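Local coordinates for protein PpBBE-like 1 D396N (Physcomitrella patens subsp. patens, PDB 6EO5) that oxidises cellobiose with a bi-covalently bound flavin, as a moss homolog of the berberine bridge enzymes in the vanillyl-alcohol oxidase family, at residues G154-S159 with N366-Q371; R161-V166 with R214-S219; W245-P250 with N388-I393; G269-L272 with S277-P280. One frame throughout, in Å; residues are numbered along the deposited sequence.

Contact 1 (G154-S159 with N366-Q371); sequences GGWGFS and NLYGSQ. With FAD (flavin-adenine dinucleotide), chain C.
Beside the flavin pocket, Trp156, one of its residues, lies flat against Asn366, the indole and amide planes only 6° apart. Asn366 CB sits over the six-membered ring, 3.7 Å from its centroid, and the amide reaches on over Trp156 CE3, with Asn366 CG 3.6 Å away. At the indole's edge, Trp156 NE1 gives a hydrogen bond to Leu367 O at 3.0 Å; the bond is bent (N-H...O 140°), and the donor stands above the carbonyl plane. Here the loop after helix 147-153, in the FAD-binding part of the vanillyl-alcohol-oxidase-type fold, meets strand 361-367 of the large antiparallel sheet. Tyr368 closes on the pyrrole part, with CE1 3.7 Å from Trp156 CD1, the two rings neither stacked nor edge-to-face; its hydroxyl is held by Tyr337. Cutting the indole back to an alanine would probably leave Leu367 O without this N-H and open a gap beneath the Asn366 amide. With CG anti to its own N (chi1 -173°), the indole extends to this strand while the backbone grips the flavin: Trp156 N donates to FAD O2 at 3.0 Å, and FAD N3 donates to Trp156 O at 2.9 Å, both nearly straight.

Contact 2 (R161-V166 with R214-S219); sequences RKFGLV and RVHDVS
Phe163 and His216 share the same first torsion, CG lying anti to the carbonyl carbon (chi1 -57° and -53°), and from facing backbones this makes the two side chains run antiparallel. The result is an offset stack, planes 12° apart and centroids separated by 4.5 Å. Its offset is nearly symmetrical, because each ring is centred on the other residue's CB: Phe163 CB stands 3.7 Å from the imidazole centroid, and His216 CB an equal 3.7 Å from that of the phenyl ring. Where the rings overlap directly, Phe163 CD1 comes 3.6 Å from His216 ND1. Lys162 CB rests near the rim of the opposite phenyl face, while Val218 CG1 meets the ring's edge at Phe163 CE2, 3.8 Å away. The far nitrogen of the imidazole, NE2, is hydrogen-bonded to Asn169 OD1, which fixes the rotation of the histidine; the amide nitrogen of the same asparagine binds Phe163 O, and so one side chain steadies both partners. The stack thereby joins the last turn of helix 160-163 to the end of strand 207-217, in the six-stranded antiparallel sheet of the FAD-binding part of this flavoprotein fold.

Contact 3 (W245-P250 with N388-I393); sequences WGLNVP and NSLYSI
Leu390 carries its side of the contact with Leu247 and is best followed outward from its backbone. Its CB points toward the turn following helix 235-246, and CG continues in that direction, anti to the backbone N (chi1 -174°), which carries both methyls to Leu247. CD1 meets Leu247 CD2 at 3.9 Å and also comes within 4.0 Å of Gly246 O, a contact of methyl with carbonyl and not a polar bond. The second methyl, Leu390 CD2, rests against the other leucine, 4.0 Å from Leu247 CD2 and 4.1 Å from Leu247 CG. The two side chains lie roughly perpendicular, a fork closing on one branch of its partner. Leu247 is placed by a type I turn from Gly246 to Val249, next to which Asn248 N bonds to Trp245 O at 3.1 Å. Around them the apolar surface continues: Leu390 and Val249 both touch Leu367, and Leu247 reaches Pro341. Leu390 and Tyr391 both face Val338, so the leucine that meets this turn belongs to a classic beta bulge beside strand 331-338 in the seven-stranded antiparallel sheet.

Contact 4 (G269-L272 with S277-P280); sequences GTYL and SLLP
Tyr271 meets Leu278 at its base and Ser277 at its tip, and the two ends differ in character. At the base the packing is apolar and buried on the leucine's side: Leu278 CD1 lies 4.0 Å from Tyr271 CB and 4.1 Å from Tyr271 CD2, while Leu278 CB comes equally near Tyr271 CD2, at 4.1 Å. The two side chains lie alongside with their ends pointing opposite ways, and beyond the tyrosine Leu278 continues onto Thr223, Phe225 and Tyr227 of the neighbouring strand 222-230. With CG anti to the backbone N (chi1 170°), the tyrosine carries its ring along Leu278 and on to Ser277. Toward the tip the contact thins out into a more accessible region, where both Tyr271 and Ser277 are partly exposed. Ser277 CB stands near the plane of the phenol ring, at its edge, 3.4 Å from Tyr271 OH and 3.9 Å from Tyr271 CE2, yet Ser277 OG is 4.2 Å from Tyr271 OH and the two make no hydrogen bond. Shortening the tyrosine to an alanine would probably uncover one flank of Leu278 and leave Ser277 CB without its neighbour. The pair spans a strand-to-helix connection, in which the chain leaves strand 264-271 of the antiparallel sheet and turns back into helix 279-288.

Contact 1 alone of the four touches FAD, and the others lie around it, illustrating how a cofactor loop can be tied to a second sheet. In contact 2 the side chain of Phe163 is about 14 Å from the bound FAD. Arg161 ties contacts 1, 2 and 3 together: its NE lies 2.6 Å from Tyr368 O of contact 1, and its NH2 2.9 Å from Val249 O of contact 3, both probable hydrogen bonds. Contacts 1 and 3, centres about 8 Å apart, occupy neighbouring strands, where Tyr368 N meets Leu390 O. Contact 4 lies further along the same sheet, its centre about 15 Å from that of contact 1, and meets contact 2 where Leu272 packs on Lys162 and Phe163.

Contact 1 (G154-S159 with N366-Q371)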
loop_
_atom_site.group_PDB
_atom_site.type_symbol
_atom_site.label_atom_id
_atom_site.label_comp_id
_atom_site.label_asym_id
_atom_site.label_seq_id
_atom_site.Cartn_x
_atom_site.Cartn_y
_atom_site.Cartn_z
ATOM N N GLY A 154 5.721 -0.137 2.314
ATOM C CA GLY A 154 5.334 -1.003 3.414
ATOM C C GLY A 154 4.549 -2.213 2.941
ATOM O O GLY A 154 5.127 -3.236 2.563
ATOM N N GLY A 155 3.225 -2.103 2.923
ATOM C CA GLY A 155 2.397 -3.201 2.471
ATOM C C GLY A 155 1.916 -4.105 3.586
ATOM O O GLY A 155 2.658 -4.963 4.071
ATOM N N TRP A 156 0.668 -3.916 3.995
ATOM C CA TRP A 156 0.025 -4.725 5.018
ATOM C C TRP A 156 -1.027 -5.583 4.342
ATOM O O TRP A 156 -1.839 -5.070 3.564
ATOM C CB TRP A 156 -0.613 -3.833 6.084
ATOM C CG TRP A 156 -1.170 -4.544 7.293
ATOM C CD1 TRP A 156 -0.615 -4.595 8.550
ATOM C CD2 TRP A 156 -2.408 -5.265 7.379
ATOM N NE1 TRP A 156 -1.419 -5.320 9.398
ATOM C CE2 TRP A 156 -2.526 -5.740 8.704
ATOM C CE3 TRP A 156 -3.426 -5.558 6.467
ATOM C CZ2 TRP A 156 -3.620 -6.494 9.131
ATOM C CZ3 TRP A 156 -4.511 -6.315 6.896
ATOM C CH2 TRP A 156 -4.601 -6.766 8.213
ATOM N N GLY A 157 -1.011 -6.885 4.627
ATOM C CA GLY A 157 -2.013 -7.795 4.105
ATOM C C GLY A 157 -2.458 -8.780 5.168
ATOM O O GLY A 157 -1.981 -8.749 6.304
ATOM N N PHE A 158 -3.362 -9.679 4.775
ATOM C CA PHE A 158 -3.947 -10.609 5.736
ATOM C C PHE A 158 -3.058 -11.795 6.100
ATOM O O PHE A 158 -3.543 -12.697 6.789
ATOM C CB PHE A 158 -5.290 -11.109 5.231
ATOM C CG PHE A 158 -6.359 -10.112 5.389
ATOM C CD1 PHE A 158 -6.778 -9.741 6.651
ATOM C CD2 PHE A 158 -6.915 -9.503 4.288
ATOM C CE1 PHE A 158 -7.757 -8.799 6.815
ATOM C CE2 PHE A 158 -7.903 -8.552 4.446
ATOM C CZ PHE A 158 -8.324 -8.203 5.710
ATOM N N SER A 159 -1.786 -11.826 5.702
ATOM C CA SER A 159 -0.838 -12.716 6.369
ATOM C C SER A 159 0.341 -11.956 6.969
ATOM O O SER A 159 1.331 -12.586 7.368
ATOM C CB SER A 159 -0.344 -13.819 5.422
ATOM O OG SER A 159 0.327 -13.308 4.290
ATOM N N ASN A 366 -6.296 -1.754 10.383
ATOM C CA ASN A 366 -5.420 -2.914 10.215
ATOM C C ASN A 366 -4.698 -3.205 11.520
ATOM O O ASN A 366 -4.034 -2.323 12.069
ATOM C CB ASN A 366 -4.396 -2.674 9.114
ATOM C CG ASN A 366 -5.021 -2.582 7.757
ATOM O OD1 ASN A 366 -6.150 -3.018 7.558
ATOM N ND2 ASN A 366 -4.285 -2.017 6.802
ATOM N N LEU A 367 -4.792 -4.441 12.003
ATOM C CA LEU A 367 -4.209 -4.779 13.293
ATOM C C LEU A 367 -2.712 -5.039 13.148
ATOM O O LEU A 367 -2.290 -5.800 12.271
ATOM C CB LEU A 367 -4.911 -6.002 13.879
ATOM C CG LEU A 367 -4.360 -6.473 15.220
ATOM C CD1 LEU A 367 -4.808 -5.511 16.307
ATOM C CD2 LEU A 367 -4.796 -7.906 15.517
ATOM N N TYR A 368 -1.908 -4.381 13.999
ATOM C CA TYR A 368 -0.476 -4.634 14.077
ATOM C C TYR A 368 -0.246 -5.430 15.374
ATOM O O TYR A 368 -0.508 -6.639 15.411
ATOM C CB TYR A 368 0.341 -3.345 14.017
ATOM C CG TYR A 368 0.428 -2.678 12.651
ATOM C CD1 TYR A 368 -0.720 -2.263 11.974
ATOM C CD2 TYR A 368 1.662 -2.443 12.053
ATOM C CE1 TYR A 368 -0.641 -1.650 10.730
ATOM C CE2 TYR A 368 1.750 -1.831 10.810
ATOM C CZ TYR A 368 0.595 -1.436 10.158
ATOM O OH TYR A 368 0.679 -0.811 8.932
ATOM N N GLY A 369 0.259 -4.787 16.426
ATOM C CA GLY A 369 0.326 -5.419 17.730
ATOM C C GLY A 369 1.670 -6.060 18.031
ATOM O O GLY A 369 2.466 -6.376 17.146
ATOM N N SER A 370 1.892 -6.294 19.328
ATOM C CA SER A 370 3.183 -6.773 19.805
ATOM C C SER A 370 3.499 -8.199 19.345
ATOM O O SER A 370 4.681 -8.543 19.205
ATOM C CB SER A 370 3.225 -6.684 21.327
ATOM O OG SER A 370 2.224 -7.514 21.888
ATOM N N GLN A 371 2.484 -9.044 19.107
ATOM C CA GLN A 371 2.724 -10.396 18.592
ATOM C C GLN A 371 3.057 -10.418 17.103
ATOM O O GLN A 371 3.528 -11.449 16.604
ATOM C CB GLN A 371 1.514 -11.331 18.809
ATOM C CG GLN A 371 0.867 -11.342 20.189
ATOM C CD GLN A 371 0.052 -10.075 20.467
ATOM O OE1 GLN A 371 -0.145 -9.244 19.575
ATOM N NE2 GLN A 371 -0.411 -9.921 21.696
HETATM P PA FAD C . 1.516 3.875 -7.983
HETATM O O1A FAD C . 0.558 5.055 -8.009
HETATM O O2A FAD C . 1.869 3.406 -9.371
HETATM O O5B FAD C . 2.850 4.141 -7.115
HETATM C C5B FAD C . 2.810 4.844 -5.892
HETATM C C4B FAD C . 4.121 5.584 -5.648
HETATM O O4B FAD C . 5.217 4.705 -5.818
HETATM C C3B FAD C . 4.325 6.725 -6.629
HETATM O O3B FAD C . 5.064 7.740 -5.985
HETATM C C2B FAD C . 5.183 6.097 -7.695
HETATM O O2B FAD C . 5.933 7.057 -8.398
HETATM C C1B FAD C . 6.047 5.140 -6.883
HETATM N N9A FAD C . 6.506 4.034 -7.753
HETATM C C8A FAD C . 5.719 3.217 -8.529
HETATM N N7A FAD C . 6.512 2.347 -9.191
HETATM C C5A FAD C . 7.796 2.598 -8.855
HETATM C C6A FAD C . 8.987 2.018 -9.248
HETATM N N6A FAD C . 8.976 1.012 -10.116
HETATM N N1A FAD C . 10.177 2.485 -8.733
HETATM C C2A FAD C . 10.170 3.535 -7.844
HETATM N N3A FAD C . 8.982 4.117 -7.457
HETATM C C4A FAD C . 7.810 3.656 -7.959
HETATM N N1 FAD C . -2.175 -0.680 0.992
HETATM C C2 FAD C . -1.843 -1.724 1.863
HETATM O O2 FAD C . -0.801 -1.720 2.552
HETATM N N3 FAD C . -2.694 -2.813 1.955
HETATM C C4 FAD C . -3.853 -2.866 1.210
HETATM O O4 FAD C . -4.581 -3.848 1.302
HETATM C C4X FAD C . -4.183 -1.829 0.349
HETATM N N5 FAD C . -5.320 -1.912 -0.427
HETATM C C5X FAD C . -5.484 -1.057 -1.499
HETATM C C6 FAD C . -6.562 -1.239 -2.359
HETATM C C7 FAD C . -6.718 -0.484 -3.532
HETATM C C7M FAD C . -7.896 -0.725 -4.449
HETATM C C8 FAD C . -5.804 0.564 -3.772
HETATM C C8M FAD C . -5.973 1.498 -4.955
HETATM C C9 FAD C . -4.771 0.792 -2.843
HETATM C C9A FAD C . -4.579 -0.019 -1.709
HETATM N N10 FAD C . -3.586 0.211 -0.748
HETATM C C10 FAD C . -3.317 -0.749 0.208
HETATM C "C1'" FAD C . -2.607 1.328 -0.884
HETATM C "C2'" FAD C . -1.416 0.847 -1.708
HETATM O "O2'" FAD C . -0.515 0.060 -0.962
HETATM C "C3'" FAD C . -0.682 2.055 -2.243
HETATM O "O3'" FAD C . -1.617 2.767 -3.017
HETATM C "C4'" FAD C . 0.526 1.616 -3.064
HETATM O "O4'" FAD C . 1.534 2.601 -2.946
HETATM C "C5'" FAD C . 0.134 1.376 -4.520
HETATM O "O5'" FAD C . 1.236 1.089 -5.356
HETATM P P FAD C . 1.037 1.209 -6.957
HETATM O O1P FAD C . 2.284 0.721 -7.655
HETATM O O2P FAD C . -0.209 0.530 -7.461
HETATM O O3P FAD C . 0.702 2.771 -7.145
#

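Contact 2 (R161-V166 with R214-S219)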
loop_
_atom_site.group_PDB
_atom_site.type_symbol
_atom_site.label_atom_id
_atom_site.label_comp_id
_atom_site.label_asym_id
_atom_site.label_seq_id
_atom_site.Cartn_x
_atom_site.Cartn_y
_atom_site.Cartn_z
ATOM N N ARG A 161 0.807 -10.375 9.829
ATOM C CA ARG A 161 1.159 -10.546 11.236
ATOM C C ARG A 161 1.980 -11.811 11.458
ATOM O O ARG A 161 2.652 -11.937 12.486
ATOM C CB ARG A 161 -0.103 -10.514 12.110
ATOM C CG ARG A 161 -0.804 -9.128 12.064
ATOM C CD ARG A 161 -1.971 -8.971 13.039
ATOM N NE ARG A 161 -1.562 -8.755 14.432
ATOM C CZ ARG A 161 -1.544 -9.713 15.359
ATOM N NH1 ARG A 161 -1.908 -10.945 15.032
ATOM N NH2 ARG A 161 -1.166 -9.444 16.607
ATOM N N LYS A 162 1.982 -12.726 10.497
ATOM C CA LYS A 162 2.859 -13.878 10.560
ATOM C C LYS A 162 4.149 -13.617 9.796
ATOM O O LYS A 162 5.240 -13.812 10.339
ATOM C CB LYS A 162 2.139 -15.108 9.999
ATOM C CG LYS A 162 2.849 -16.421 10.218
ATOM C CD LYS A 162 2.911 -16.756 11.696
ATOM C CE LYS A 162 3.502 -18.142 11.922
ATOM N NZ LYS A 162 4.055 -18.249 13.298
ATOM N N PHE A 163 4.030 -13.139 8.553
ATOM C CA PHE A 163 5.138 -13.099 7.601
ATOM C C PHE A 163 5.792 -11.726 7.449
ATOM O O PHE A 163 6.789 -11.618 6.720
ATOM C CB PHE A 163 4.668 -13.564 6.212
ATOM C CG PHE A 163 4.054 -14.945 6.191
ATOM C CD1 PHE A 163 4.527 -15.955 7.027
ATOM C CD2 PHE A 163 3.009 -15.232 5.320
ATOM C CE1 PHE A 163 3.968 -17.219 6.992
ATOM C CE2 PHE A 163 2.448 -16.504 5.276
ATOM C CZ PHE A 163 2.926 -17.495 6.114
ATOM N N GLY A 164 5.255 -10.682 8.092
ATOM C CA GLY A 164 5.785 -9.332 7.995
ATOM C C GLY A 164 5.075 -8.513 6.932
ATOM O O GLY A 164 4.099 -8.942 6.308
ATOM N N LEU A 165 5.571 -7.291 6.740
ATOM C CA LEU A 165 5.110 -6.449 5.642
ATOM C C LEU A 165 5.815 -6.852 4.353
ATOM O O LEU A 165 6.875 -7.478 4.371
ATOM C CB LEU A 165 5.381 -4.966 5.931
ATOM C CG LEU A 165 4.883 -4.371 7.252
ATOM C CD1 LEU A 165 5.553 -3.033 7.512
ATOM C CD2 LEU A 165 3.362 -4.229 7.279
ATOM N N VAL A 166 5.219 -6.474 3.217
ATOM C CA VAL A 166 5.887 -6.683 1.934
ATOM C C VAL A 166 7.287 -6.094 1.977
ATOM O O VAL A 166 8.267 -6.741 1.581
ATOM C CB VAL A 166 5.066 -6.073 0.788
ATOM C CG1 VAL A 166 5.728 -6.352 -0.534
ATOM C CG2 VAL A 166 3.676 -6.631 0.804
ATOM N N ARG A 214 11.695 -12.505 -0.292
ATOM C CA ARG A 214 11.532 -13.699 0.525
ATOM C C ARG A 214 10.084 -14.161 0.416
ATOM O O ARG A 214 9.162 -13.344 0.515
ATOM C CB ARG A 214 11.894 -13.398 1.981
ATOM C CG ARG A 214 11.611 -14.525 2.947
ATOM C CD ARG A 214 12.651 -15.638 2.781
ATOM N NE ARG A 214 14.001 -15.161 3.101
ATOM C CZ ARG A 214 15.117 -15.623 2.540
ATOM N NH1 ARG A 214 15.042 -16.568 1.608
ATOM N NH2 ARG A 214 16.301 -15.131 2.896
ATOM N N VAL A 215 9.873 -15.454 0.168
ATOM C CA VAL A 215 8.528 -15.998 0.009
ATOM C C VAL A 215 8.254 -16.981 1.142
ATOM O O VAL A 215 9.161 -17.400 1.861
ATOM C CB VAL A 215 8.308 -16.647 -1.371
ATOM C CG1 VAL A 215 8.502 -15.608 -2.475
ATOM C CG2 VAL A 215 9.223 -17.854 -1.571
ATOM N N HIS A 216 6.972 -17.323 1.317
ATOM C CA HIS A 216 6.514 -18.108 2.462
ATOM C C HIS A 216 5.537 -19.201 2.041
ATOM O O HIS A 216 4.646 -18.968 1.218
ATOM C CB HIS A 216 5.856 -17.216 3.517
ATOM C CG HIS A 216 6.718 -16.070 3.940
ATOM N ND1 HIS A 216 7.515 -16.110 5.063
ATOM C CD2 HIS A 216 6.932 -14.858 3.371
ATOM C CE1 HIS A 216 8.170 -14.969 5.176
ATOM N NE2 HIS A 216 7.836 -14.193 4.161
ATOM N N ASP A 217 5.708 -20.389 2.639
ATOM C CA ASP A 217 4.866 -21.535 2.329
ATOM C C ASP A 217 3.450 -21.333 2.857
ATOM O O ASP A 217 3.249 -21.096 4.054
ATOM C CB ASP A 217 5.467 -22.807 2.928
ATOM C CG ASP A 217 4.562 -24.024 2.745
ATOM O OD1 ASP A 217 4.174 -24.343 1.586
ATOM O OD2 ASP A 217 4.221 -24.648 3.767
ATOM N N VAL A 218 2.467 -21.461 1.964
ATOM C CA VAL A 218 1.058 -21.356 2.332
ATOM C C VAL A 218 0.285 -22.544 1.763
ATOM O O VAL A 218 -0.841 -22.394 1.273
ATOM C CB VAL A 218 0.454 -20.020 1.851
ATOM C CG1 VAL A 218 0.815 -18.903 2.817
ATOM C CG2 VAL A 218 0.914 -19.671 0.424
ATOM N N SER A 219 0.875 -23.739 1.827
ATOM C CA SER A 219 0.223 -24.899 1.224
ATOM C C SER A 219 -0.798 -25.539 2.158
ATOM O O SER A 219 -1.750 -26.166 1.682
ATOM C CB SER A 219 1.262 -25.929 0.799
ATOM O OG SER A 219 1.949 -26.435 1.932
#

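Contact 3 (W245-P250 with N388-I393)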
loop_
_atom_site.group_PDB
_atom_site.type_symbol
_atom_site.label_atom_id
_atom_site.label_comp_id
_atom_site.label_asym_id
_atom_site.label_seq_id
_atom_site.Cartn_x
_atom_site.Cartn_y
_atom_site.Cartn_z
ATOM N N TRP A 245 -9.780 -7.346 22.188
ATOM C CA TRP A 245 -9.353 -8.592 21.563
ATOM C C TRP A 245 -8.019 -8.429 20.840
ATOM O O TRP A 245 -7.149 -9.316 20.913
ATOM C CB TRP A 245 -10.439 -9.062 20.591
ATOM C CG TRP A 245 -10.038 -10.212 19.685
ATOM C CD1 TRP A 245 -9.992 -11.530 20.015
ATOM C CD2 TRP A 245 -9.661 -10.134 18.294
ATOM N NE1 TRP A 245 -9.601 -12.277 18.931
ATOM C CE2 TRP A 245 -9.392 -11.447 17.862
ATOM C CE3 TRP A 245 -9.524 -9.082 17.378
ATOM C CZ2 TRP A 245 -9.000 -11.741 16.553
ATOM C CZ3 TRP A 245 -9.126 -9.379 16.077
ATOM C CH2 TRP A 245 -8.869 -10.694 15.680
ATOM N N GLY A 246 -7.845 -7.297 20.134
ATOM C CA GLY A 246 -6.672 -7.104 19.294
ATOM C C GLY A 246 -5.365 -7.115 20.058
ATOM O O GLY A 246 -4.335 -7.540 19.522
ATOM N N LEU A 247 -5.390 -6.670 21.318
ATOM C CA LEU A 247 -4.191 -6.656 22.150
ATOM C C LEU A 247 -3.554 -8.034 22.314
ATOM O O LEU A 247 -2.371 -8.106 22.659
ATOM C CB LEU A 247 -4.518 -6.083 23.528
ATOM C CG LEU A 247 -4.660 -4.557 23.527
ATOM C CD1 LEU A 247 -5.444 -4.028 24.720
ATOM C CD2 LEU A 247 -3.277 -3.925 23.465
ATOM N N ASN A 248 -4.294 -9.132 22.072
ATOM C CA ASN A 248 -3.796 -10.466 22.406
ATOM C C ASN A 248 -3.891 -11.458 21.251
ATOM O O ASN A 248 -3.864 -12.671 21.486
ATOM C CB ASN A 248 -4.541 -11.021 23.622
ATOM C CG ASN A 248 -4.302 -10.201 24.868
ATOM O OD1 ASN A 248 -5.209 -9.538 25.371
ATOM N ND2 ASN A 248 -3.069 -10.224 25.363
ATOM N N VAL A 249 -3.986 -10.982 20.017
ATOM C CA VAL A 249 -4.166 -11.860 18.869
ATOM C C VAL A 249 -2.830 -12.490 18.491
ATOM O O VAL A 249 -1.849 -11.760 18.278
ATOM C CB VAL A 249 -4.769 -11.088 17.688
ATOM C CG1 VAL A 249 -4.896 -11.991 16.481
ATOM C CG2 VAL A 249 -6.124 -10.482 18.091
ATOM N N PRO A 250 -2.742 -13.818 18.403
ATOM C CA PRO A 250 -1.479 -14.452 18.011
ATOM C C PRO A 250 -1.200 -14.227 16.538
ATOM O O PRO A 250 -2.099 -13.946 15.744
ATOM C CB PRO A 250 -1.703 -15.940 18.313
ATOM C CG PRO A 250 -3.219 -16.099 18.307
ATOM C CD PRO A 250 -3.783 -14.797 18.777
ATOM N N ASN A 388 5.402 -0.035 16.477
ATOM C CA ASN A 388 4.974 -0.073 17.873
ATOM C C ASN A 388 3.514 0.340 18.065
ATOM O O ASN A 388 3.136 0.770 19.167
ATOM C CB ASN A 388 5.873 0.815 18.735
ATOM C CG ASN A 388 5.899 0.379 20.186
ATOM O OD1 ASN A 388 6.010 -0.816 20.492
ATOM N ND2 ASN A 388 5.786 1.337 21.091
ATOM N N SER A 389 2.684 0.201 17.042
ATOM C CA SER A 389 1.277 0.556 17.121
ATOM C C SER A 389 0.425 -0.683 17.350
ATOM O O SER A 389 0.841 -1.814 17.084
ATOM C CB SER A 389 0.822 1.233 15.832
ATOM O OG SER A 389 0.787 0.243 14.809
ATOM N N LEU A 390 -0.799 -0.452 17.828
ATOM C CA LEU A 390 -1.776 -1.534 17.859
ATOM C C LEU A 390 -2.444 -1.691 16.496
ATOM O O LEU A 390 -2.550 -2.813 15.981
ATOM C CB LEU A 390 -2.810 -1.277 18.955
ATOM C CG LEU A 390 -3.842 -2.365 19.234
ATOM C CD1 LEU A 390 -3.181 -3.721 19.559
ATOM C CD2 LEU A 390 -4.789 -1.917 20.356
ATOM N N TYR A 391 -2.866 -0.580 15.882
ATOM C CA TYR A 391 -3.493 -0.627 14.568
ATOM C C TYR A 391 -3.350 0.724 13.875
ATOM O O TYR A 391 -3.067 1.746 14.509
ATOM C CB TYR A 391 -4.969 -1.042 14.675
ATOM C CG TYR A 391 -5.821 -0.139 15.538
ATOM C CD1 TYR A 391 -6.380 1.031 15.016
ATOM C CD2 TYR A 391 -6.095 -0.466 16.862
ATOM C CE1 TYR A 391 -7.163 1.849 15.792
ATOM C CE2 TYR A 391 -6.886 0.348 17.649
ATOM C CZ TYR A 391 -7.415 1.507 17.111
ATOM O OH TYR A 391 -8.202 2.339 17.885
ATOM N N SER A 392 -3.541 0.710 12.554
ATOM C CA SER A 392 -3.630 1.910 11.734
ATOM C C SER A 392 -5.092 2.193 11.416
ATOM O O SER A 392 -5.923 1.284 11.425
ATOM C CB SER A 392 -2.862 1.731 10.428
ATOM O OG SER A 392 -3.398 0.634 9.685
ATOM N N ILE A 393 -5.412 3.453 11.125
ATOM C CA ILE A 393 -6.756 3.823 10.680
ATOM C C ILE A 393 -6.662 4.364 9.259
ATOM O O ILE A 393 -5.965 5.358 9.011
ATOM C CB ILE A 393 -7.425 4.862 11.598
ATOM C CG1 ILE A 393 -7.418 4.432 13.064
ATOM C CG2 ILE A 393 -8.861 5.094 11.149
ATOM C CD1 ILE A 393 -8.129 5.430 13.970
#

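Contact 4 (G269-L272 with S277-P280)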
loop_
_atom_site.group_PDB
_atom_site.type_symbol
_atom_site.label_atom_id
_atom_site.label_comp_id
_atom_site.label_asym_id
_atom_site.label_seq_id
_atom_site.Cartn_x
_atom_site.Cartn_y
_atom_site.Cartn_z
ATOM N N GLY A 269 -10.901 -11.333 8.915
ATOM C CA GLY A 269 -9.567 -11.826 9.200
ATOM C C GLY A 269 -9.243 -13.147 8.538
ATOM O O GLY A 269 -10.113 -13.865 8.045
ATOM N N THR A 270 -7.952 -13.458 8.550
ATOM C CA THR A 270 -7.426 -14.697 8.006
ATOM C C THR A 270 -6.597 -15.394 9.073
ATOM O O THR A 270 -5.720 -14.774 9.688
ATOM C CB THR A 270 -6.580 -14.431 6.760
ATOM O OG1 THR A 270 -7.405 -13.831 5.748
ATOM C CG2 THR A 270 -5.968 -15.738 6.239
ATOM N N TYR A 271 -6.884 -16.681 9.287
ATOM C CA TYR A 271 -6.197 -17.520 10.267
ATOM C C TYR A 271 -5.381 -18.571 9.528
ATOM O O TYR A 271 -5.931 -19.350 8.736
ATOM C CB TYR A 271 -7.199 -18.177 11.214
ATOM C CG TYR A 271 -6.615 -19.245 12.099
ATOM C CD1 TYR A 271 -5.425 -19.034 12.784
ATOM C CD2 TYR A 271 -7.266 -20.468 12.267
ATOM C CE1 TYR A 271 -4.884 -20.019 13.602
ATOM C CE2 TYR A 271 -6.736 -21.466 13.088
ATOM C CZ TYR A 271 -5.548 -21.235 13.754
ATOM O OH TYR A 271 -5.028 -22.218 14.566
ATOM N N LEU A 272 -4.071 -18.578 9.771
ATOM C CA LEU A 272 -3.166 -19.565 9.177
ATOM C C LEU A 272 -3.245 -20.877 9.966
ATOM O O LEU A 272 -2.344 -21.257 10.719
ATOM C CB LEU A 272 -1.747 -19.020 9.136
ATOM C CG LEU A 272 -1.560 -17.766 8.293
ATOM C CD1 LEU A 272 -0.160 -17.225 8.481
ATOM C CD2 LEU A 272 -1.821 -18.070 6.840
ATOM N N SER A 277 -9.710 -25.050 14.733
ATOM C CA SER A 277 -8.929 -24.379 15.765
ATOM C C SER A 277 -9.306 -22.906 15.965
ATOM O O SER A 277 -8.814 -22.291 16.915
ATOM C CB SER A 277 -7.437 -24.476 15.431
ATOM O OG SER A 277 -6.966 -25.806 15.534
ATOM N N LEU A 278 -10.179 -22.339 15.119
ATOM C CA LEU A 278 -10.357 -20.887 15.081
ATOM C C LEU A 278 -11.092 -20.353 16.311
ATOM O O LEU A 278 -10.722 -19.301 16.848
ATOM C CB LEU A 278 -11.100 -20.470 13.807
ATOM C CG LEU A 278 -11.496 -18.981 13.749
ATOM C CD1 LEU A 278 -10.276 -18.080 13.691
ATOM C CD2 LEU A 278 -12.424 -18.666 12.593
ATOM N N LEU A 279 -12.138 -21.040 16.768
ATOM C CA LEU A 279 -13.050 -20.405 17.720
ATOM C C LEU A 279 -12.413 -20.003 19.049
ATOM O O LEU A 279 -12.772 -18.928 19.563
ATOM C CB LEU A 279 -14.281 -21.293 17.939
ATOM C CG LEU A 279 -15.476 -20.857 17.065
ATOM C CD1 LEU A 279 -15.164 -20.892 15.557
ATOM C CD2 LEU A 279 -16.716 -21.685 17.362
ATOM N N PRO A 280 -11.488 -20.761 19.651
ATOM C CA PRO A 280 -10.813 -20.233 20.848
ATOM C C PRO A 280 -10.160 -18.893 20.615
ATOM O O PRO A 280 -10.018 -18.113 21.562
ATOM C CB PRO A 280 -9.760 -21.297 21.168
ATOM C CG PRO A 280 -10.227 -22.494 20.510
ATOM C CD PRO A 280 -11.004 -22.107 19.308
#